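Local coordinates for 223aa long hypothetical arylmalonate decarboxylase (Sulfolobus tokodaii, PDB 2DGD), which is of unknown function but probably acts as an arylmalonate decarboxylase, and assembles as an octamer, at residues 138-143 and 159-164; 153-158 and 185-190. One frame throughout, in Å; residues are numbered along the deposited sequence.

Contact 1: 138-143 and 159-164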
ATOM      1  N   GLY A 138      -3.724  42.335  -7.692  1.00 28.81           N
ATOM      2  CA  GLY A 138      -5.099  41.950  -7.966  1.00 29.02           C
ATOM      3  C   GLY A 138      -5.810  41.342  -6.775  1.00 28.70           C
ATOM      4  O   GLY A 138      -5.169  40.956  -5.805  1.00 29.03           O
ATOM      5  N   TYR A 139      -7.134  41.248  -6.849  1.00 28.54           N
ATOM      6  CA  TYR A 139      -7.910  40.683  -5.753  1.00 28.93           C
ATOM      7  C   TYR A 139      -9.359  40.396  -6.127  1.00 28.43           C
ATOM      8  O   TYR A 139      -9.840  40.822  -7.174  1.00 30.20           O
ATOM      9  CB  TYR A 139      -7.892  41.632  -4.563  1.00 30.60           C
ATOM     10  CG  TYR A 139      -8.343  43.024  -4.916  1.00 33.84           C
ATOM     11  CD1 TYR A 139      -7.434  43.983  -5.366  1.00 34.68           C
ATOM     12  CD2 TYR A 139      -9.687  43.380  -4.831  1.00 35.89           C
ATOM     13  CE1 TYR A 139      -7.853  45.267  -5.724  1.00 34.78           C
ATOM     14  CE2 TYR A 139     -10.118  44.664  -5.189  1.00 36.84           C
ATOM     15  CZ  TYR A 139      -9.197  45.600  -5.633  1.00 36.48           C
ATOM     16  OH  TYR A 139      -9.631  46.860  -5.985  1.00 37.45           O
ATOM     17  N   ASP A 140     -10.050  39.667  -5.256  1.00 27.40           N
ATOM     18  CA  ASP A 140     -11.451  39.318  -5.467  1.00 26.12           C
ATOM     19  C   ASP A 140     -11.971  38.671  -4.182  1.00 25.87           C
ATOM     20  O   ASP A 140     -11.187  38.240  -3.338  1.00 25.26           O
ATOM     21  CB  ASP A 140     -11.603  38.351  -6.652  1.00 25.23           C
ATOM     22  CG  ASP A 140     -13.032  38.298  -7.189  1.00 26.80           C
ATOM     23  OD1 ASP A 140     -13.303  37.484  -8.103  1.00 28.01           O
ATOM     24  OD2 ASP A 140     -13.889  39.070  -6.703  1.00 26.69           O
ATOM     25  N   GLY A 141     -13.293  38.620  -4.031  1.00 25.74           N
ATOM     26  CA  GLY A 141     -13.888  38.032  -2.844  1.00 24.03           C
ATOM     27  C   GLY A 141     -15.105  37.200  -3.193  1.00 24.25           C
ATOM     28  O   GLY A 141     -15.660  37.344  -4.277  1.00 24.41           O
ATOM     29  N   LEU A 142     -15.521  36.327  -2.280  1.00 24.45           N
ATOM     30  CA  LEU A 142     -16.678  35.471  -2.516  1.00 24.28           C
ATOM     31  C   LEU A 142     -17.975  36.208  -2.225  1.00 24.68           C
ATOM     32  O   LEU A 142     -19.058  35.710  -2.518  1.00 25.31           O
ATOM     33  CB  LEU A 142     -16.600  34.214  -1.647  1.00 23.39           C
ATOM     34  CG  LEU A 142     -15.410  33.284  -1.886  1.00 21.99           C
ATOM     35  CD1 LEU A 142     -15.434  32.155  -0.861  1.00 20.41           C
ATOM     36  CD2 LEU A 142     -15.464  32.742  -3.301  1.00 18.85           C
ATOM     37  N   GLY A 143     -17.855  37.392  -1.634  1.00 26.04           N
ATOM     38  CA  GLY A 143     -19.018  38.198  -1.310  1.00 25.45           C
ATOM     39  C   GLY A 143     -19.966  37.566  -0.317  1.00 26.86           C
ATOM     40  O   GLY A 143     -21.175  37.555  -0.543  1.00 28.27           O
ATOM     41  N   TYR A 159     -10.805  27.497  -4.959  1.00 20.74           N
ATOM     42  CA  TYR A 159      -9.835  27.345  -6.019  1.00 21.93           C
ATOM     43  C   TYR A 159     -10.153  28.260  -7.201  1.00 23.09           C
ATOM     44  O   TYR A 159      -9.277  28.970  -7.694  1.00 23.46           O
ATOM     45  CB  TYR A 159      -9.781  25.883  -6.465  1.00 21.11           C
ATOM     46  CG  TYR A 159      -8.822  25.616  -7.603  1.00 21.63           C
ATOM     47  CD1 TYR A 159      -9.208  25.833  -8.925  1.00 21.42           C
ATOM     48  CD2 TYR A 159      -7.514  25.176  -7.359  1.00 21.07           C
ATOM     49  CE1 TYR A 159      -8.318  25.620  -9.980  1.00 20.88           C
ATOM     50  CE2 TYR A 159      -6.614  24.965  -8.411  1.00 20.94           C
ATOM     51  CZ  TYR A 159      -7.030  25.192  -9.716  1.00 19.65           C
ATOM     52  OH  TYR A 159      -6.164  25.019 -10.760  1.00 18.75           O
ATOM     53  N   ARG A 160     -11.405  28.270  -7.643  1.00 24.19           N
ATOM     54  CA  ARG A 160     -11.768  29.104  -8.785  1.00 26.33           C
ATOM     55  C   ARG A 160     -11.798  30.586  -8.430  1.00 26.31           C
ATOM     56  O   ARG A 160     -11.636  31.438  -9.293  1.00 25.64           O
ATOM     57  CB  ARG A 160     -13.114  28.653  -9.367  1.00 26.94           C
ATOM     58  CG  ARG A 160     -13.198  27.137  -9.551  1.00 30.17           C
ATOM     59  CD  ARG A 160     -13.648  26.686 -10.936  1.00 32.91           C
ATOM     60  NE  ARG A 160     -12.593  26.771 -11.947  1.00 35.52           N
ATOM     61  CZ  ARG A 160     -12.627  26.152 -13.128  1.00 36.04           C
ATOM     62  NH1 ARG A 160     -11.627  26.304 -13.978  1.00 38.03           N
ATOM     63  NH2 ARG A 160     -13.645  25.366 -13.460  1.00 36.44           N
ATOM     64  N   LEU A 161     -11.995  30.893  -7.154  1.00 27.15           N
ATOM     65  CA  LEU A 161     -12.008  32.278  -6.697  1.00 26.19           C
ATOM     66  C   LEU A 161     -10.703  32.937  -7.150  1.00 26.98           C
ATOM     67  O   LEU A 161     -10.685  34.106  -7.531  1.00 28.56           O
ATOM     68  CB  LEU A 161     -12.135  32.311  -5.168  1.00 24.52           C
ATOM     69  CG  LEU A 161     -12.175  33.598  -4.329  1.00 24.43           C
ATOM     70  CD1 LEU A 161     -10.828  33.815  -3.707  1.00 24.28           C
ATOM     71  CD2 LEU A 161     -12.613  34.797  -5.158  1.00 23.65           C
ATOM     72  N   VAL A 162      -9.618  32.165  -7.128  1.00 26.72           N
ATOM     73  CA  VAL A 162      -8.303  32.648  -7.529  1.00 25.60           C
ATOM     74  C   VAL A 162      -8.038  32.408  -9.022  1.00 26.78           C
ATOM     75  O   VAL A 162      -7.720  33.340  -9.760  1.00 27.42           O
ATOM     76  CB  VAL A 162      -7.187  31.943  -6.711  1.00 24.70           C
ATOM     77  CG1 VAL A 162      -5.814  32.393  -7.177  1.00 22.28           C
ATOM     78  CG2 VAL A 162      -7.357  32.241  -5.247  1.00 24.14           C
ATOM     79  N   LYS A 163      -8.188  31.158  -9.459  1.00 26.84           N
ATOM     80  CA  LYS A 163      -7.933  30.769 -10.842  1.00 26.52           C
ATOM     81  C   LYS A 163      -8.633  31.627 -11.883  1.00 27.96           C
ATOM     82  O   LYS A 163      -8.122  31.822 -12.984  1.00 28.58           O
ATOM     83  CB  LYS A 163      -8.328  29.310 -11.050  1.00 26.71           C
ATOM     84  CG  LYS A 163      -7.529  28.611 -12.128  1.00 25.95           C
ATOM     85  CD  LYS A 163      -6.089  28.469 -11.697  1.00 25.64           C
ATOM     86  CE  LYS A 163      -5.248  27.861 -12.794  1.00 26.46           C
ATOM     87  NZ  LYS A 163      -5.780  26.547 -13.223  1.00 25.80           N
ATOM     88  N   ARG A 164      -9.810  32.127 -11.540  1.00 29.78           N
ATOM     89  CA  ARG A 164     -10.595  32.963 -12.440  1.00 30.74           C
ATOM     90  C   ARG A 164      -9.838  34.224 -12.850  1.00 30.23           C
ATOM     91  O   ARG A 164     -10.165  34.849 -13.849  1.00 30.60           O
ATOM     92  CB  ARG A 164     -11.902  33.334 -11.750  1.00 33.18           C
ATOM     93  CG  ARG A 164     -12.785  34.289 -12.495  1.00 38.27           C
ATOM     94  CD  ARG A 164     -13.972  34.650 -11.625  1.00 42.04           C
ATOM     95  NE  ARG A 164     -14.657  33.453 -11.134  1.00 45.67           N
ATOM     96  CZ  ARG A 164     -14.846  33.169  -9.844  1.00 47.94           C
ATOM     97  NH1 ARG A 164     -15.484  32.055  -9.502  1.00 48.04           N
ATOM     98  NH2 ARG A 164     -14.397  33.991  -8.894  1.00 48.00           N
TER

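Contact 2: 153-158 and 185-190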
ATOM      1  N   THR A 153     -17.835  27.065   2.302  1.00 23.34           N
ATOM      2  CA  THR A 153     -17.240  27.179   0.977  1.00 21.31           C
ATOM      3  C   THR A 153     -16.456  25.941   0.552  1.00 20.69           C
ATOM      4  O   THR A 153     -15.507  25.521   1.224  1.00 19.73           O
ATOM      5  CB  THR A 153     -16.322  28.394   0.894  1.00 22.30           C
ATOM      6  OG1 THR A 153     -17.026  29.549   1.364  1.00 20.93           O
ATOM      7  CG2 THR A 153     -15.869  28.619  -0.552  1.00 20.87           C
ATOM      8  N   PRO A 154     -16.848  25.342  -0.581  1.00 19.23           N
ATOM      9  CA  PRO A 154     -16.231  24.145  -1.160  1.00 19.08           C
ATOM     10  C   PRO A 154     -14.790  24.378  -1.619  1.00 18.54           C
ATOM     11  O   PRO A 154     -14.420  25.483  -2.020  1.00 17.61           O
ATOM     12  CB  PRO A 154     -17.145  23.819  -2.340  1.00 19.91           C
ATOM     13  CG  PRO A 154     -18.446  24.414  -1.945  1.00 19.97           C
ATOM     14  CD  PRO A 154     -18.043  25.724  -1.342  1.00 18.81           C
ATOM     15  N   ILE A 155     -13.990  23.318  -1.571  1.00 17.27           N
ATOM     16  CA  ILE A 155     -12.600  23.384  -1.976  1.00 15.49           C
ATOM     17  C   ILE A 155     -12.409  24.114  -3.297  1.00 16.65           C
ATOM     18  O   ILE A 155     -11.687  25.114  -3.370  1.00 16.74           O
ATOM     19  CB  ILE A 155     -12.008  21.978  -2.115  1.00 14.09           C
ATOM     20  CG1 ILE A 155     -11.992  21.300  -0.746  1.00 13.42           C
ATOM     21  CG2 ILE A 155     -10.609  22.056  -2.712  1.00 12.64           C
ATOM     22  CD1 ILE A 155     -11.486  19.874  -0.765  1.00 11.29           C
ATOM     23  N   PHE A 156     -13.058  23.624  -4.344  1.00 16.41           N
ATOM     24  CA  PHE A 156     -12.895  24.241  -5.649  1.00 16.84           C
ATOM     25  C   PHE A 156     -13.558  25.588  -5.855  1.00 17.12           C
ATOM     26  O   PHE A 156     -13.275  26.273  -6.830  1.00 19.48           O
ATOM     27  CB  PHE A 156     -13.285  23.250  -6.736  1.00 16.04           C
ATOM     28  CG  PHE A 156     -12.290  22.142  -6.893  1.00 16.54           C
ATOM     29  CD1 PHE A 156     -11.013  22.412  -7.380  1.00 16.18           C
ATOM     30  CD2 PHE A 156     -12.588  20.849  -6.478  1.00 15.09           C
ATOM     31  CE1 PHE A 156     -10.042  21.405  -7.447  1.00 16.54           C
ATOM     32  CE2 PHE A 156     -11.625  19.839  -6.541  1.00 15.21           C
ATOM     33  CZ  PHE A 156     -10.350  20.119  -7.023  1.00 14.49           C
ATOM     34  N   THR A 157     -14.430  25.989  -4.943  1.00 16.70           N
ATOM     35  CA  THR A 157     -15.034  27.301  -5.066  1.00 17.02           C
ATOM     36  C   THR A 157     -13.928  28.275  -4.682  1.00 18.85           C
ATOM     37  O   THR A 157     -13.796  29.355  -5.260  1.00 21.18           O
ATOM     38  CB  THR A 157     -16.215  27.475  -4.113  1.00 16.06           C
ATOM     39  OG1 THR A 157     -17.330  26.720  -4.597  1.00 16.71           O
ATOM     40  CG2 THR A 157     -16.596  28.927  -4.008  1.00 14.12           C
ATOM     41  N   ILE A 158     -13.127  27.874  -3.700  1.00 19.58           N
ATOM     42  CA  ILE A 158     -12.004  28.677  -3.233  1.00 18.89           C
ATOM     43  C   ILE A 158     -10.950  28.650  -4.324  1.00 19.95           C
ATOM     44  O   ILE A 158     -10.280  29.642  -4.583  1.00 20.89           O
ATOM     45  CB  ILE A 158     -11.386  28.091  -1.941  1.00 18.49           C
ATOM     46  CG1 ILE A 158     -12.390  28.203  -0.786  1.00 16.62           C
ATOM     47  CG2 ILE A 158     -10.063  28.794  -1.625  1.00 15.41           C
ATOM     48  CD1 ILE A 158     -11.934  27.542   0.486  1.00 16.13           C
ATOM     49  N   TYR A 185      -7.155  23.807   3.603  1.00 22.06           N
ATOM     50  CA  TYR A 185      -6.196  22.707   3.572  1.00 22.36           C
ATOM     51  C   TYR A 185      -5.948  22.109   2.182  1.00 22.90           C
ATOM     52  O   TYR A 185      -4.801  21.937   1.781  1.00 23.94           O
ATOM     53  CB  TYR A 185      -6.634  21.600   4.528  1.00 22.38           C
ATOM     54  CG  TYR A 185      -5.614  20.502   4.644  1.00 23.52           C
ATOM     55  CD1 TYR A 185      -5.866  19.225   4.142  1.00 21.75           C
ATOM     56  CD2 TYR A 185      -4.375  20.751   5.223  1.00 24.38           C
ATOM     57  CE1 TYR A 185      -4.903  18.228   4.217  1.00 21.81           C
ATOM     58  CE2 TYR A 185      -3.410  19.760   5.305  1.00 24.30           C
ATOM     59  CZ  TYR A 185      -3.680  18.503   4.800  1.00 22.61           C
ATOM     60  OH  TYR A 185      -2.717  17.531   4.883  1.00 23.08           O
ATOM     61  N   GLU A 186      -7.013  21.788   1.452  1.00 22.85           N
ATOM     62  CA  GLU A 186      -6.871  21.211   0.118  1.00 22.89           C
ATOM     63  C   GLU A 186      -6.698  22.268  -0.974  1.00 23.22           C
ATOM     64  O   GLU A 186      -5.739  22.224  -1.749  1.00 22.89           O
ATOM     65  CB  GLU A 186      -8.084  20.332  -0.233  1.00 23.06           C
ATOM     66  CG  GLU A 186      -8.306  19.132   0.671  1.00 24.38           C
ATOM     67  CD  GLU A 186      -9.096  19.468   1.937  1.00 29.83           C
ATOM     68  OE1 GLU A 186      -9.282  18.552   2.780  1.00 30.19           O
ATOM     69  OE2 GLU A 186      -9.541  20.637   2.089  1.00 29.72           O
ATOM     70  N   ALA A 187      -7.636  23.210  -1.036  1.00 23.17           N
ATOM     71  CA  ALA A 187      -7.609  24.272  -2.038  1.00 22.33           C
ATOM     72  C   ALA A 187      -6.213  24.850  -2.232  1.00 22.02           C
ATOM     73  O   ALA A 187      -5.718  24.958  -3.347  1.00 23.23           O
ATOM     74  CB  ALA A 187      -8.579  25.373  -1.646  1.00 21.61           C
ATOM     75  N   VAL A 188      -5.581  25.222  -1.133  1.00 22.28           N
ATOM     76  CA  VAL A 188      -4.250  25.794  -1.168  1.00 22.16           C
ATOM     77  C   VAL A 188      -3.202  24.874  -1.819  1.00 22.40           C
ATOM     78  O   VAL A 188      -2.272  25.348  -2.463  1.00 22.13           O
ATOM     79  CB  VAL A 188      -3.849  26.211   0.269  1.00 21.49           C
ATOM     80  CG1 VAL A 188      -2.374  26.168   0.458  1.00 23.04           C
ATOM     81  CG2 VAL A 188      -4.366  27.618   0.538  1.00 22.00           C
ATOM     82  N   GLN A 189      -3.358  23.561  -1.676  1.00 23.06           N
ATOM     83  CA  GLN A 189      -2.403  22.627  -2.277  1.00 23.40           C
ATOM     84  C   GLN A 189      -2.558  22.599  -3.790  1.00 23.77           C
ATOM     85  O   GLN A 189      -1.569  22.594  -4.526  1.00 24.25           O
ATOM     86  CB  GLN A 189      -2.609  21.220  -1.732  1.00 22.57           C
ATOM     87  CG  GLN A 189      -2.316  21.082  -0.258  1.00 24.30           C
ATOM     88  CD  GLN A 189      -2.552  19.673   0.252  1.00 25.46           C
ATOM     89  OE1 GLN A 189      -1.906  18.718  -0.197  1.00 26.72           O
ATOM     90  NE2 GLN A 189      -3.482  19.531   1.197  1.00 24.03           N
ATOM     91  N   TYR A 190      -3.804  22.561  -4.248  1.00 22.61           N
ATOM     92  CA  TYR A 190      -4.077  22.556  -5.672  1.00 22.49           C
ATOM     93  C   TYR A 190      -3.548  23.840  -6.289  1.00 23.46           C
ATOM     94  O   TYR A 190      -2.842  23.813  -7.294  1.00 25.32           O
ATOM     95  CB  TYR A 190      -5.573  22.462  -5.928  1.00 23.15           C
ATOM     96  CG  TYR A 190      -6.159  21.098  -5.695  1.00 22.96           C
ATOM     97  CD1 TYR A 190      -7.073  20.875  -4.667  1.00 22.84           C
ATOM     98  CD2 TYR A 190      -5.827  20.033  -6.526  1.00 24.14           C
ATOM     99  CE1 TYR A 190      -7.645  19.624  -4.477  1.00 22.44           C
ATOM    100  CE2 TYR A 190      -6.389  18.783  -6.345  1.00 23.59           C
ATOM    101  CZ  TYR A 190      -7.297  18.585  -5.320  1.00 23.38           C
ATOM    102  OH  TYR A 190      -7.850  17.341  -5.142  1.00 24.50           O
TER

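Contact 1: 138-143 and 159-164
Leu161 and Arg164, from the later part of helix 155-163 and just beyond, meet Asp140, Gly141 and Leu142, late in strand 135-141 and just beyond. The strand lies at one edge, within this chain, of a four-stranded parallel sheet. The helix belongs to the beta-alpha-beta crossover that leads on to strand 174-177, in a fold of the aspartate/glutamate racemase type. Leu161 carries most of the packing. Its CG lies opposite the backbone N (chi1 180°), which carries the branch out toward the strand. There CD2 of Leu142 sits against CG of Leu161 at 3.6 Å. CD2 of Leu161 reaches past it to the backbone, 4.0 Å from C of Gly141. The same methyl of Leu161 is 4.0 Å from CB of Asp140, so it covers the root of the acidic side chain. Leu142 also touches Pro116, which extends this apolar patch. Val162 turns from this strand to Trp112 and helix 187-195. NZ of Lys163 hydrogen-bonds OH of Tyr159 and the backbone oxygens of Leu214 and Lys215 of a second subunit. Arg164 closes the segment and crosses Asp140 at about a right angle. Its NH2 is 3.7 Å from OD1 of Asp140, a long salt bridge. The carboxylate and guanidinium planes are 81° apart, so the two groups do not pair side by side. OD1 has a stronger partner in NE2 of His165. OD2 of Asp140 takes the N-H of Gly141 at 2.8 Å, a bent bond from the next residue that arrives from above the carboxylate plane. Both carboxylate oxygens thus have a hydrogen-bond partner. The Arg164 chain bends at chi3 (-53°), and O of Arg160 lies over the centre of its guanidinium, 3.7 Å above the plane.

Contact 2: 153-158 and 185-190
Ile155 and Ala187 bring helices 155-163 and 187-195 against each other near their beginnings. Their CA atoms are 5.1 Å apart, a close approach that the small alanine allows. This is the tight, more buried part. CB of Ala187 touches both O of Ile155 and CG2 of Ile158, the latter at 3.7 Å. With chi1 at -65°, CG2 of Ile155 is anti to its backbone N and directed at Ala187, 3.6 Å from N of Ala187. Ile158 and Val188 continue inward to Ile177 of strand 174-177, so this side belongs to the helix-on-sheet core of an alpha/beta domain. The flanks are more exposed, though their atoms still touch. On one, CD1 of Ile155 lies across the Glu186 chain at about a right angle, 3.5 Å from CB of Glu186. Glu186 bends at chi2 (85°), which folds its carboxylate back over this methyl, while OE1 hydrogen-bonds the hydroxyl of Tyr21. On the other, the Phe156 and Tyr190 rings meet obliquely, with centroids 5.0 Å apart and planes at 42°. CZ of Phe156 stands over one face of the Tyr190 ring, offset toward its rim. Both residues are partly exposed and lie at a subunit boundary. Phe156 packs on Gly4 of the second subunit, and OH of Tyr190 hydrogen-bonds Glu29 of that subunit. No hydrogen bond joins the two segments. Their contact therefore rests on apolar surfaces, while the polar ends of Glu186 and Tyr190 find their partners elsewhere.

Contacts 1 and 2 share helix 155-163, and their centres are 11 Å apart. Their segments alternate along the chain: 138-143, 153-158, 159-164, 185-190. Contact 1 ties the later part of the helix to strand 135-141, and contact 2 sets its start against helix 187-195. Leu142 spans both, with CD1 3.6 Å from CG2 of Thr153 and CD2 4.0 Å from CG2 of Thr157. A second bridge runs from CD2 of Tyr159 to CB of Tyr190, at 3.6 Å. Residues of both contacts also touch the second subunit, so the shared helix lies at a subunit boundary. Neither contact can be tied to a known active site.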